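Local coordinates for putative (Helicobacter pylori, PDB 4O8S), which belongs to the nucleotidyltransferase superfamily and probably transfers a nucleotide to a substrate not yet identified, at residues 130-139 and 164-175; 11-22 and 59-68. One frame throughout, in Å; residues are numbered along the deposited sequence.

Contact 1: residues 130-139 and 164-175; sequences IDNKLCACFD and FNLDLASRLKDF
The guanidinium of Arg171 is gripped by two aspartates of residues 130-139. NH1 of Arg171 gives a short, almost linear bond of 2.6 Å to OD1 of Asp131 and meets that oxygen nearly head-on. Asp139 takes the other edge side-on: its OD2 offers the syn lone pair to NE of Arg171 at 2.7 Å, and its OD1 accepts from NH2 of Arg171 at 2.9 Å. The Asp139 carboxylate lies nearly coplanar with the guanidinium, whereas that of Asp131 stands almost perpendicular to it, 87° between planes. Leu134 CB rests on one face of the guanidinium, and Cys135 SG approaches its edge. Arg171 bends at chi3 (66°) and sits as a knob among Asp131, Leu134, Cys135 and Asp139. Asp167, one turn back on the arginine's own helix, adds a longer salt bridge to NH1.

Beside the charged groups, helices 126-139 and 166-176 of the helical part of the chain pack at a small angle, 31°, through apolar groups, so the salt-bridge network runs along one side of a helix pair. Ile130 lays CD1 over the centre of the Phe164 ring, 3.6 Å from the centroid, and Leu134 reaches between Leu168 and Leu172. At the far end Phe175 puts CB over the Phe138 face, while the rings form an offset edge-to-face pair with centroids 6.0 Å apart. Cys137 SG lies over the Phe175 ring, 4.0 Å from its centroid, and Tyr186 of helix 179-192 touches both residues. Asp174 lies at the edge of Phe138 and pairs with Lys177. With three bonds in or close to its plane, the guanidinium can hardly rotate, and its positive charge probably offsets part of the charge of the three carboxylates around it.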
loop_
_atom_site.group_PDB
_atom_site.type_symbol
_atom_site.label_atom_id
_atom_site.label_comp_id
_atom_site.label_asym_id
_atom_site.label_seq_id
_atom_site.Cartn_x
_atom_site.Cartn_y
_atom_site.Cartn_z
ATOM N N ILE A 130 7.064 -2.797 -2.663
ATOM C CA ILE A 130 7.196 -4.172 -3.147
ATOM C C ILE A 130 7.806 -5.054 -2.054
ATOM O O ILE A 130 7.293 -6.136 -1.754
ATOM C CB ILE A 130 8.127 -4.250 -4.393
ATOM C CG1 ILE A 130 7.547 -3.449 -5.567
ATOM C CG2 ILE A 130 8.301 -5.691 -4.834
ATOM C CD1 ILE A 130 8.445 -3.428 -6.783
ATOM N N ASP A 131 8.920 -4.587 -1.491
ATOM C CA ASP A 131 9.672 -5.309 -0.455
ATOM C C ASP A 131 8.762 -5.633 0.736
ATOM O O ASP A 131 8.705 -6.780 1.200
ATOM C CB ASP A 131 10.868 -4.445 -0.033
ATOM C CG ASP A 131 11.844 -5.165 0.900
ATOM O OD1 ASP A 131 11.962 -6.412 0.851
ATOM O OD2 ASP A 131 12.516 -4.455 1.680
ATOM N N ASN A 132 8.022 -4.634 1.205
ATOM C CA ASN A 132 7.095 -4.850 2.305
ATOM C C ASN A 132 5.915 -5.753 1.958
ATOM O O ASN A 132 5.400 -6.457 2.824
ATOM C CB ASN A 132 6.590 -3.518 2.851
ATOM C CG ASN A 132 7.699 -2.705 3.502
ATOM O OD1 ASN A 132 8.776 -3.231 3.782
ATOM N ND2 ASN A 132 7.439 -1.421 3.743
ATOM N N LYS A 133 5.464 -5.732 0.705
ATOM C CA LYS A 133 4.379 -6.629 0.302
ATOM C C LYS A 133 4.857 -8.080 0.317
ATOM O O LYS A 133 4.157 -8.974 0.787
ATOM C CB LYS A 133 3.852 -6.263 -1.094
ATOM C CG LYS A 133 2.755 -5.220 -1.088
ATOM C CD LYS A 133 1.426 -5.871 -0.740
ATOM C CE LYS A 133 0.355 -4.824 -0.495
ATOM N NZ LYS A 133 -0.984 -5.465 -0.260
ATOM N N LEU A 134 6.057 -8.311 -0.183
ATOM C CA LEU A 134 6.596 -9.666 -0.227
ATOM C C LEU A 134 6.845 -10.218 1.177
ATOM O O LEU A 134 6.572 -11.393 1.435
ATOM C CB LEU A 134 7.868 -9.713 -1.067
ATOM C CG LEU A 134 7.590 -9.576 -2.571
ATOM C CD1 LEU A 134 8.864 -9.288 -3.343
ATOM C CD2 LEU A 134 6.918 -10.835 -3.093
ATOM N N CYS A 135 7.341 -9.370 2.080
ATOM C CA CYS A 135 7.529 -9.772 3.473
ATOM C C CYS A 135 6.203 -10.207 4.077
ATOM O O CYS A 135 6.104 -11.276 4.679
ATOM C CB CYS A 135 8.113 -8.622 4.295
ATOM S SG CYS A 135 9.843 -8.304 3.946
ATOM N N ALA A 136 5.174 -9.392 3.878
ATOM C CA ALA A 136 3.883 -9.630 4.504
ATOM C C ALA A 136 3.156 -10.854 3.973
ATOM O O ALA A 136 2.394 -11.483 4.698
ATOM C CB ALA A 136 2.979 -8.391 4.372
ATOM N N CYS A 137 3.334 -11.180 2.700
ATOM C CA CYS A 137 2.554 -12.279 2.146
ATOM C C CYS A 137 3.391 -13.505 1.830
ATOM O O CYS A 137 2.835 -14.557 1.518
ATOM C CB CYS A 137 1.786 -11.840 0.896
ATOM S SG CYS A 137 2.817 -11.706 -0.594
ATOM N N PHE A 138 4.715 -13.396 1.932
ATOM C CA PHE A 138 5.556 -14.511 1.512
ATOM C C PHE A 138 6.746 -14.909 2.409
ATOM O O PHE A 138 6.833 -16.062 2.827
ATOM C CB PHE A 138 6.021 -14.297 0.070
ATOM C CG PHE A 138 6.949 -15.355 -0.422
ATOM C CD1 PHE A 138 6.562 -16.695 -0.433
ATOM C CD2 PHE A 138 8.215 -15.020 -0.872
ATOM C CE1 PHE A 138 7.436 -17.687 -0.886
ATOM C CE2 PHE A 138 9.095 -16.000 -1.329
ATOM C CZ PHE A 138 8.704 -17.334 -1.337
ATOM N N ASP A 139 7.670 -13.993 2.696
ATOM C CA ASP A 139 8.910 -14.403 3.378
ATOM C C ASP A 139 9.312 -13.595 4.620
ATOM O O ASP A 139 10.465 -13.660 5.066
ATOM C CB ASP A 139 10.079 -14.437 2.391
ATOM C CG ASP A 139 10.263 -13.115 1.653
ATOM O OD1 ASP A 139 9.653 -12.097 2.059
ATOM O OD2 ASP A 139 11.026 -13.090 0.665
ATOM N N PHE A 164 11.597 -3.539 -10.004
ATOM C CA PHE A 164 12.064 -4.776 -9.402
ATOM C C PHE A 164 13.560 -4.923 -9.662
ATOM O O PHE A 164 14.021 -4.671 -10.774
ATOM C CB PHE A 164 11.329 -5.973 -9.997
ATOM C CG PHE A 164 9.907 -6.092 -9.547
ATOM C CD1 PHE A 164 8.922 -5.269 -10.084
ATOM C CD2 PHE A 164 9.554 -7.032 -8.590
ATOM C CE1 PHE A 164 7.597 -5.360 -9.665
ATOM C CE2 PHE A 164 8.219 -7.142 -8.154
ATOM C CZ PHE A 164 7.240 -6.300 -8.700
ATOM N N ASN A 165 14.319 -5.338 -8.651
ATOM C CA ASN A 165 15.683 -5.800 -8.904
ATOM C C ASN A 165 15.733 -7.330 -8.825
ATOM O O ASN A 165 14.689 -7.971 -8.621
ATOM C CB ASN A 165 16.675 -5.141 -7.937
ATOM C CG ASN A 165 16.328 -5.387 -6.474
ATOM O OD1 ASN A 165 15.817 -6.453 -6.099
ATOM N ND2 ASN A 165 16.614 -4.394 -5.632
ATOM N N LEU A 166 16.926 -7.913 -8.969
ATOM C CA LEU A 166 17.069 -9.374 -8.937
ATOM C C LEU A 166 16.489 -9.999 -7.686
ATOM O O LEU A 166 15.834 -11.040 -7.751
ATOM C CB LEU A 166 18.536 -9.796 -9.075
ATOM C CG LEU A 166 19.035 -9.999 -10.509
ATOM C CD1 LEU A 166 20.547 -10.222 -10.550
ATOM C CD2 LEU A 166 18.299 -11.161 -11.154
ATOM N N ASP A 167 16.730 -9.367 -6.544
ATOM C CA ASP A 167 16.270 -9.917 -5.284
ATOM C C ASP A 167 14.744 -9.895 -5.195
ATOM O O ASP A 167 14.120 -10.889 -4.823
ATOM C CB ASP A 167 16.893 -9.160 -4.104
ATOM C CG ASP A 167 16.293 -9.574 -2.761
ATOM O OD1 ASP A 167 16.712 -10.632 -2.225
ATOM O OD2 ASP A 167 15.399 -8.845 -2.245
ATOM N N LEU A 168 14.141 -8.757 -5.532
ATOM C CA LEU A 168 12.681 -8.634 -5.491
ATOM C C LEU A 168 12.033 -9.582 -6.500
ATOM O O LEU A 168 11.050 -10.259 -6.179
ATOM C CB LEU A 168 12.256 -7.191 -5.783
ATOM C CG LEU A 168 12.675 -6.142 -4.754
ATOM C CD1 LEU A 168 12.272 -4.757 -5.229
ATOM C CD2 LEU A 168 12.047 -6.445 -3.396
ATOM N N ALA A 169 12.588 -9.618 -7.716
ATOM C CA ALA A 169 12.077 -10.484 -8.776
ATOM C C ALA A 169 12.182 -11.945 -8.378
ATOM O O ALA A 169 11.247 -12.732 -8.595
ATOM C CB ALA A 169 12.823 -10.243 -10.081
ATOM N N SER A 170 13.317 -12.307 -7.787
ATOM C CA SER A 170 13.525 -13.693 -7.391
ATOM C C SER A 170 12.490 -14.115 -6.359
ATOM O O SER A 170 11.918 -15.208 -6.447
ATOM C CB SER A 170 14.941 -13.906 -6.850
ATOM O OG SER A 170 15.100 -15.248 -6.420
ATOM N N ARG A 171 12.234 -13.237 -5.393
ATOM C CA ARG A 171 11.241 -13.517 -4.362
ATOM C C ARG A 171 9.828 -13.560 -4.947
ATOM O O ARG A 171 9.005 -14.388 -4.546
ATOM C CB ARG A 171 11.326 -12.473 -3.240
ATOM C CG ARG A 171 12.690 -12.436 -2.523
ATOM C CD ARG A 171 12.909 -11.108 -1.783
ATOM N NE ARG A 171 11.970 -10.926 -0.673
ATOM C CZ ARG A 171 11.733 -9.758 -0.074
ATOM N NH1 ARG A 171 12.362 -8.655 -0.476
ATOM N NH2 ARG A 171 10.860 -9.684 0.926
ATOM N N LEU A 172 9.547 -12.672 -5.898
ATOM C CA LEU A 172 8.223 -12.618 -6.513
ATOM C C LEU A 172 7.967 -13.906 -7.286
ATOM O O LEU A 172 6.870 -14.465 -7.215
ATOM C CB LEU A 172 8.114 -11.425 -7.456
ATOM C CG LEU A 172 6.764 -11.254 -8.157
ATOM C CD1 LEU A 172 5.698 -10.777 -7.177
ATOM C CD2 LEU A 172 6.898 -10.292 -9.330
ATOM N N LYS A 173 8.994 -14.365 -8.005
ATOM C CA LYS A 173 8.968 -15.632 -8.735
ATOM C C LYS A 173 8.711 -16.796 -7.788
ATOM O O LYS A 173 7.859 -17.647 -8.054
ATOM C CB LYS A 173 10.293 -15.832 -9.483
ATOM C CG LYS A 173 10.341 -17.045 -10.407
ATOM C CD LYS A 173 11.661 -17.104 -11.180
ATOM C CE LYS A 173 11.783 -18.406 -11.973
ATOM N NZ LYS A 173 13.016 -18.464 -12.824
ATOM N N ASP A 174 9.438 -16.816 -6.672
ATOM C CA ASP A 174 9.281 -17.848 -5.654
ATOM C C ASP A 174 7.842 -17.864 -5.129
ATOM O O ASP A 174 7.223 -18.921 -4.992
ATOM C CB ASP A 174 10.263 -17.579 -4.513
ATOM C CG ASP A 174 10.682 -18.843 -3.774
ATOM O OD1 ASP A 174 9.849 -19.766 -3.601
ATOM O OD2 ASP A 174 11.859 -18.901 -3.351
ATOM N N PHE A 175 7.314 -16.675 -4.854
ATOM C CA PHE A 175 5.961 -16.523 -4.319
ATOM C C PHE A 175 4.891 -17.004 -5.298
ATOM O O PHE A 175 3.861 -17.528 -4.884
ATOM C CB PHE A 175 5.713 -15.045 -3.975
ATOM C CG PHE A 175 4.257 -14.688 -3.767
ATOM C CD1 PHE A 175 3.561 -15.147 -2.652
ATOM C CD2 PHE A 175 3.594 -13.857 -4.675
ATOM C CE1 PHE A 175 2.213 -14.802 -2.443
ATOM C CE2 PHE A 175 2.244 -13.498 -4.481
ATOM C CZ PHE A 175 1.552 -13.979 -3.360
#

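Contact 2: residues 11-22 and 59-68; sequences KLMRAIVKNLAD and RVKSAIPNGI
The guanidinium of Arg59 meets Asn19 at its edge, and the Asn19 amide stands nearly perpendicular to it, 83° between planes. This is a helix-on-helix contact beside the mixed sheet of the nucleotidyltransferase fold: helix 4-19 runs across the end of helix 56-63 and the turn that follows, at 124° between the short axes. NE of Arg59 gives a nearly linear bond to OD1 of Asn19, 2.7 Å, in the carbonyl plane of the amide. Bends at chi2 and chi3 fold the arginine back towards the C-terminal end of helix 4-19. There NH2 lies near the backbone O of Asn19 and the Asp22 carboxylate, but its exact place is doubtful. The amide nitrogen of Asn19 makes a weak bond to Ser62 OG.

Between the polar ends the helices come close over small residues. Ala63 CB packs 3.6 Å from Asn19 CB, and Ala15 CB touches the carbonyl O of Ala63 at 3.4 Å. Leu12 CD1 fills the corner between Ile64 CD1 and the Pro65 ring; Leu12 and Ile68 both reach Tyr89 of strand 82-91. From the exposed side comes Lys11, extended beyond CG. Its NZ points at the backbone O of Asn66, though the modelled separation is too short to be relied on, and the chain slides along the proline with Lys11 CE 4.0 Å from Pro65 CB.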
loop_
_atom_site.group_PDB
_atom_site.type_symbol
_atom_site.label_atom_id
_atom_site.label_comp_id
_atom_site.label_asym_id
_atom_site.label_seq_id
_atom_site.Cartn_x
_atom_site.Cartn_y
_atom_site.Cartn_z
ATOM N N LYS A 11 -11.559 11.792 0.026
ATOM C CA LYS A 11 -11.348 13.223 0.229
ATOM C C LYS A 11 -10.726 13.505 1.599
ATOM O O LYS A 11 -9.830 14.348 1.728
ATOM C CB LYS A 11 -12.680 13.954 0.093
ATOM C CG LYS A 11 -12.630 15.441 0.411
ATOM C CD LYS A 11 -14.062 15.988 0.417
ATOM C CE LYS A 11 -14.115 17.507 0.504
ATOM N NZ LYS A 11 -15.535 18.000 0.530
ATOM N N LEU A 12 -11.193 12.793 2.623
ATOM C CA LEU A 12 -10.615 12.967 3.949
ATOM C C LEU A 12 -9.196 12.443 3.981
ATOM O O LEU A 12 -8.315 13.095 4.523
ATOM C CB LEU A 12 -11.457 12.263 5.014
ATOM C CG LEU A 12 -10.868 12.151 6.424
ATOM C CD1 LEU A 12 -10.648 13.505 7.081
ATOM C CD2 LEU A 12 -11.796 11.285 7.276
HETATM N N MSE A 13 -8.966 11.268 3.390
HETATM C CA MSE A 13 -7.614 10.714 3.367
HETATM C C MSE A 13 -6.618 11.656 2.697
HETATM O O MSE A 13 -5.537 11.909 3.244
HETATM C CB MSE A 13 -7.597 9.350 2.683
HETATM C CG MSE A 13 -8.356 8.263 3.441
HETATM SE SE MSE A 13 -7.861 6.502 2.656
HETATM C CE MSE A 13 -8.505 6.745 0.830
ATOM N N ARG A 14 -6.986 12.196 1.533
ATOM C CA ARG A 14 -6.103 13.119 0.797
ATOM C C ARG A 14 -5.753 14.379 1.579
ATOM O O ARG A 14 -4.597 14.792 1.604
ATOM C CB ARG A 14 -6.742 13.541 -0.535
ATOM C CG ARG A 14 -6.744 12.462 -1.612
ATOM C CD ARG A 14 -7.085 13.064 -2.989
ATOM N NE ARG A 14 -6.890 12.077 -4.047
ATOM C CZ ARG A 14 -5.728 11.864 -4.663
ATOM N NH1 ARG A 14 -4.652 12.577 -4.331
ATOM N NH2 ARG A 14 -5.637 10.935 -5.609
ATOM N N ALA A 15 -6.758 14.995 2.197
ATOM C CA ALA A 15 -6.536 16.210 2.977
ATOM C C ALA A 15 -5.534 15.931 4.090
ATOM O O ALA A 15 -4.607 16.719 4.346
ATOM C CB ALA A 15 -7.838 16.699 3.561
ATOM N N ILE A 16 -5.713 14.791 4.750
ATOM C CA ILE A 16 -4.806 14.432 5.828
ATOM C C ILE A 16 -3.385 14.304 5.308
ATOM O O ILE A 16 -2.471 14.955 5.830
ATOM C CB ILE A 16 -5.252 13.118 6.528
ATOM C CG1 ILE A 16 -6.464 13.401 7.415
ATOM C CG2 ILE A 16 -4.135 12.545 7.361
ATOM C CD1 ILE A 16 -7.176 12.137 7.898
ATOM N N VAL A 17 -3.182 13.474 4.288
ATOM C CA VAL A 17 -1.821 13.254 3.784
ATOM C C VAL A 17 -1.186 14.561 3.274
ATOM O O VAL A 17 -0.017 14.841 3.551
ATOM C CB VAL A 17 -1.784 12.152 2.698
ATOM C CG1 VAL A 17 -0.352 11.903 2.234
ATOM C CG2 VAL A 17 -2.403 10.845 3.248
ATOM N N LYS A 18 -1.959 15.375 2.563
ATOM C CA LYS A 18 -1.444 16.669 2.114
ATOM C C LYS A 18 -1.057 17.561 3.311
ATOM O O LYS A 18 -0.018 18.228 3.290
ATOM C CB LYS A 18 -2.459 17.347 1.190
ATOM C CG LYS A 18 -2.486 16.737 -0.234
ATOM C CD LYS A 18 -3.771 17.089 -0.982
ATOM C CE LYS A 18 -3.580 17.120 -2.509
ATOM N NZ LYS A 18 -3.112 15.834 -3.131
ATOM N N ASN A 19 -1.859 17.536 4.371
ATOM C CA ASN A 19 -1.515 18.309 5.567
ATOM C C ASN A 19 -0.160 17.911 6.140
ATOM O O ASN A 19 0.583 18.756 6.628
ATOM C CB ASN A 19 -2.587 18.187 6.653
ATOM C CG ASN A 19 -2.350 19.148 7.818
ATOM O OD1 ASN A 19 -1.529 18.885 8.707
ATOM N ND2 ASN A 19 -3.059 20.272 7.806
ATOM N N LEU A 20 0.182 16.632 6.042
ATOM C CA LEU A 20 1.425 16.135 6.628
ATOM C C LEU A 20 2.660 16.307 5.738
ATOM O O LEU A 20 3.749 15.843 6.095
ATOM C CB LEU A 20 1.268 14.665 7.013
ATOM C CG LEU A 20 0.123 14.371 7.989
ATOM C CD1 LEU A 20 -0.150 12.872 8.080
ATOM C CD2 LEU A 20 0.455 14.938 9.374
ATOM N N ALA A 21 2.516 16.980 4.599
ATOM C CA ALA A 21 3.641 17.110 3.660
ATOM C C ALA A 21 4.848 17.886 4.218
ATOM O O ALA A 21 5.983 17.723 3.739
ATOM C CB ALA A 21 3.175 17.713 2.346
ATOM N N ASP A 22 4.613 18.722 5.227
ATOM C CA ASP A 22 5.715 19.439 5.863
ATOM C C ASP A 22 6.251 18.754 7.127
ATOM O O ASP A 22 7.059 19.336 7.851
ATOM C CB ASP A 22 5.321 20.890 6.158
ATOM C CG ASP A 22 4.093 20.995 7.045
ATOM O OD1 ASP A 22 3.371 19.990 7.195
ATOM O OD2 ASP A 22 3.835 22.094 7.582
ATOM N N ARG A 59 -2.700 18.025 13.527
ATOM C CA ARG A 59 -2.677 18.050 12.068
ATOM C C ARG A 59 -3.966 17.451 11.507
ATOM O O ARG A 59 -4.562 17.988 10.565
ATOM C CB ARG A 59 -1.458 17.291 11.530
ATOM C CG ARG A 59 -0.129 17.695 12.160
ATOM C CD ARG A 59 0.182 19.171 11.934
ATOM N NE ARG A 59 0.405 19.443 10.521
ATOM C CZ ARG A 59 1.543 19.905 10.008
ATOM N NH1 ARG A 59 2.583 20.181 10.794
ATOM N NH2 ARG A 59 1.633 20.104 8.697
ATOM N N VAL A 60 -4.414 16.346 12.097
ATOM C CA VAL A 60 -5.630 15.715 11.611
ATOM C C VAL A 60 -6.831 16.648 11.738
ATOM O O VAL A 60 -7.607 16.794 10.783
ATOM C CB VAL A 60 -5.915 14.364 12.300
ATOM C CG1 VAL A 60 -7.313 13.876 11.947
ATOM C CG2 VAL A 60 -4.875 13.344 11.883
ATOM N N LYS A 61 -6.984 17.293 12.895
ATOM C CA LYS A 61 -8.107 18.212 13.067
ATOM C C LYS A 61 -7.985 19.423 12.129
ATOM O O LYS A 61 -8.969 19.859 11.540
ATOM C CB LYS A 61 -8.294 18.616 14.539
ATOM C CG LYS A 61 -7.212 19.517 15.118
ATOM C CD LYS A 61 -7.572 21.014 15.018
ATOM C CE LYS A 61 -6.535 21.894 15.735
ATOM N NZ LYS A 61 -5.141 21.730 15.213
ATOM N N SER A 62 -6.770 19.930 11.945
ATOM C CA SER A 62 -6.582 21.082 11.070
ATOM C C SER A 62 -6.633 20.680 9.585
ATOM O O SER A 62 -6.667 21.542 8.703
ATOM C CB SER A 62 -5.279 21.824 11.404
ATOM O OG SER A 62 -4.159 21.211 10.789
ATOM N N ALA A 63 -6.646 19.373 9.311
ATOM C CA ALA A 63 -6.735 18.895 7.930
ATOM C C ALA A 63 -8.177 18.701 7.463
ATOM O O ALA A 63 -8.444 18.716 6.259
ATOM C CB ALA A 63 -5.952 17.604 7.755
ATOM N N ILE A 64 -9.096 18.483 8.408
ATOM C CA ILE A 64 -10.494 18.204 8.070
ATOM C C ILE A 64 -11.030 19.163 7.003
ATOM O O ILE A 64 -11.031 20.380 7.207
ATOM C CB ILE A 64 -11.422 18.277 9.304
ATOM C CG1 ILE A 64 -10.898 17.375 10.425
ATOM C CG2 ILE A 64 -12.834 17.864 8.920
ATOM C CD1 ILE A 64 -10.741 15.908 10.021
ATOM N N PRO A 65 -11.454 18.609 5.851
ATOM C CA PRO A 65 -11.947 19.390 4.712
ATOM C C PRO A 65 -13.440 19.651 4.830
ATOM O O PRO A 65 -14.138 18.962 5.579
ATOM C CB PRO A 65 -11.683 18.464 3.523
ATOM C CG PRO A 65 -11.897 17.068 4.117
ATOM C CD PRO A 65 -11.398 17.163 5.551
ATOM N N ASN A 66 -13.927 20.640 4.091
ATOM C CA ASN A 66 -15.338 20.984 4.128
ATOM C C ASN A 66 -16.192 19.823 3.630
ATOM O O ASN A 66 -15.821 19.142 2.679
ATOM C CB ASN A 66 -15.585 22.247 3.306
ATOM C CG ASN A 66 -16.972 22.827 3.522
ATOM O OD1 ASN A 66 -17.752 22.963 2.576
ATOM N ND2 ASN A 66 -17.288 23.168 4.770
ATOM N N GLY A 67 -17.321 19.579 4.287
ATOM C CA GLY A 67 -18.164 18.459 3.910
ATOM C C GLY A 67 -17.972 17.242 4.797
ATOM O O GLY A 67 -18.746 16.284 4.716
ATOM N N ILE A 68 -16.935 17.275 5.634
ATOM C CA ILE A 68 -16.668 16.186 6.579
ATOM C C ILE A 68 -16.794 16.710 8.004
ATOM O O ILE A 68 -16.296 17.800 8.309
ATOM C CB ILE A 68 -15.235 15.602 6.408
ATOM C CG1 ILE A 68 -14.993 15.152 4.959
ATOM C CG2 ILE A 68 -15.004 14.448 7.396
ATOM C CD1 ILE A 68 -15.811 13.924 4.551
#

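In the fold
From the N terminus, helix 4-19 comes first, and the chain then passes through strand 26-27, helix 29-36 and strand 46-50 before helix 56-63 returns to it. Contact 2 closes that loop of 36 residues, fastening the first helix to the connection that leads into strand 68-75 of the mixed sheet. After the sheet and the two-stranded hairpin, helix 126-139 begins the helical part. Contact 1 closes a second loop of 24 residues, which contains helix 147-159, by setting helix 166-176 against helix 126-139. The loops follow in series without overlapping. The centres of contacts 1 and 2 are about 33 Å apart, on opposite sides of the chain's centre.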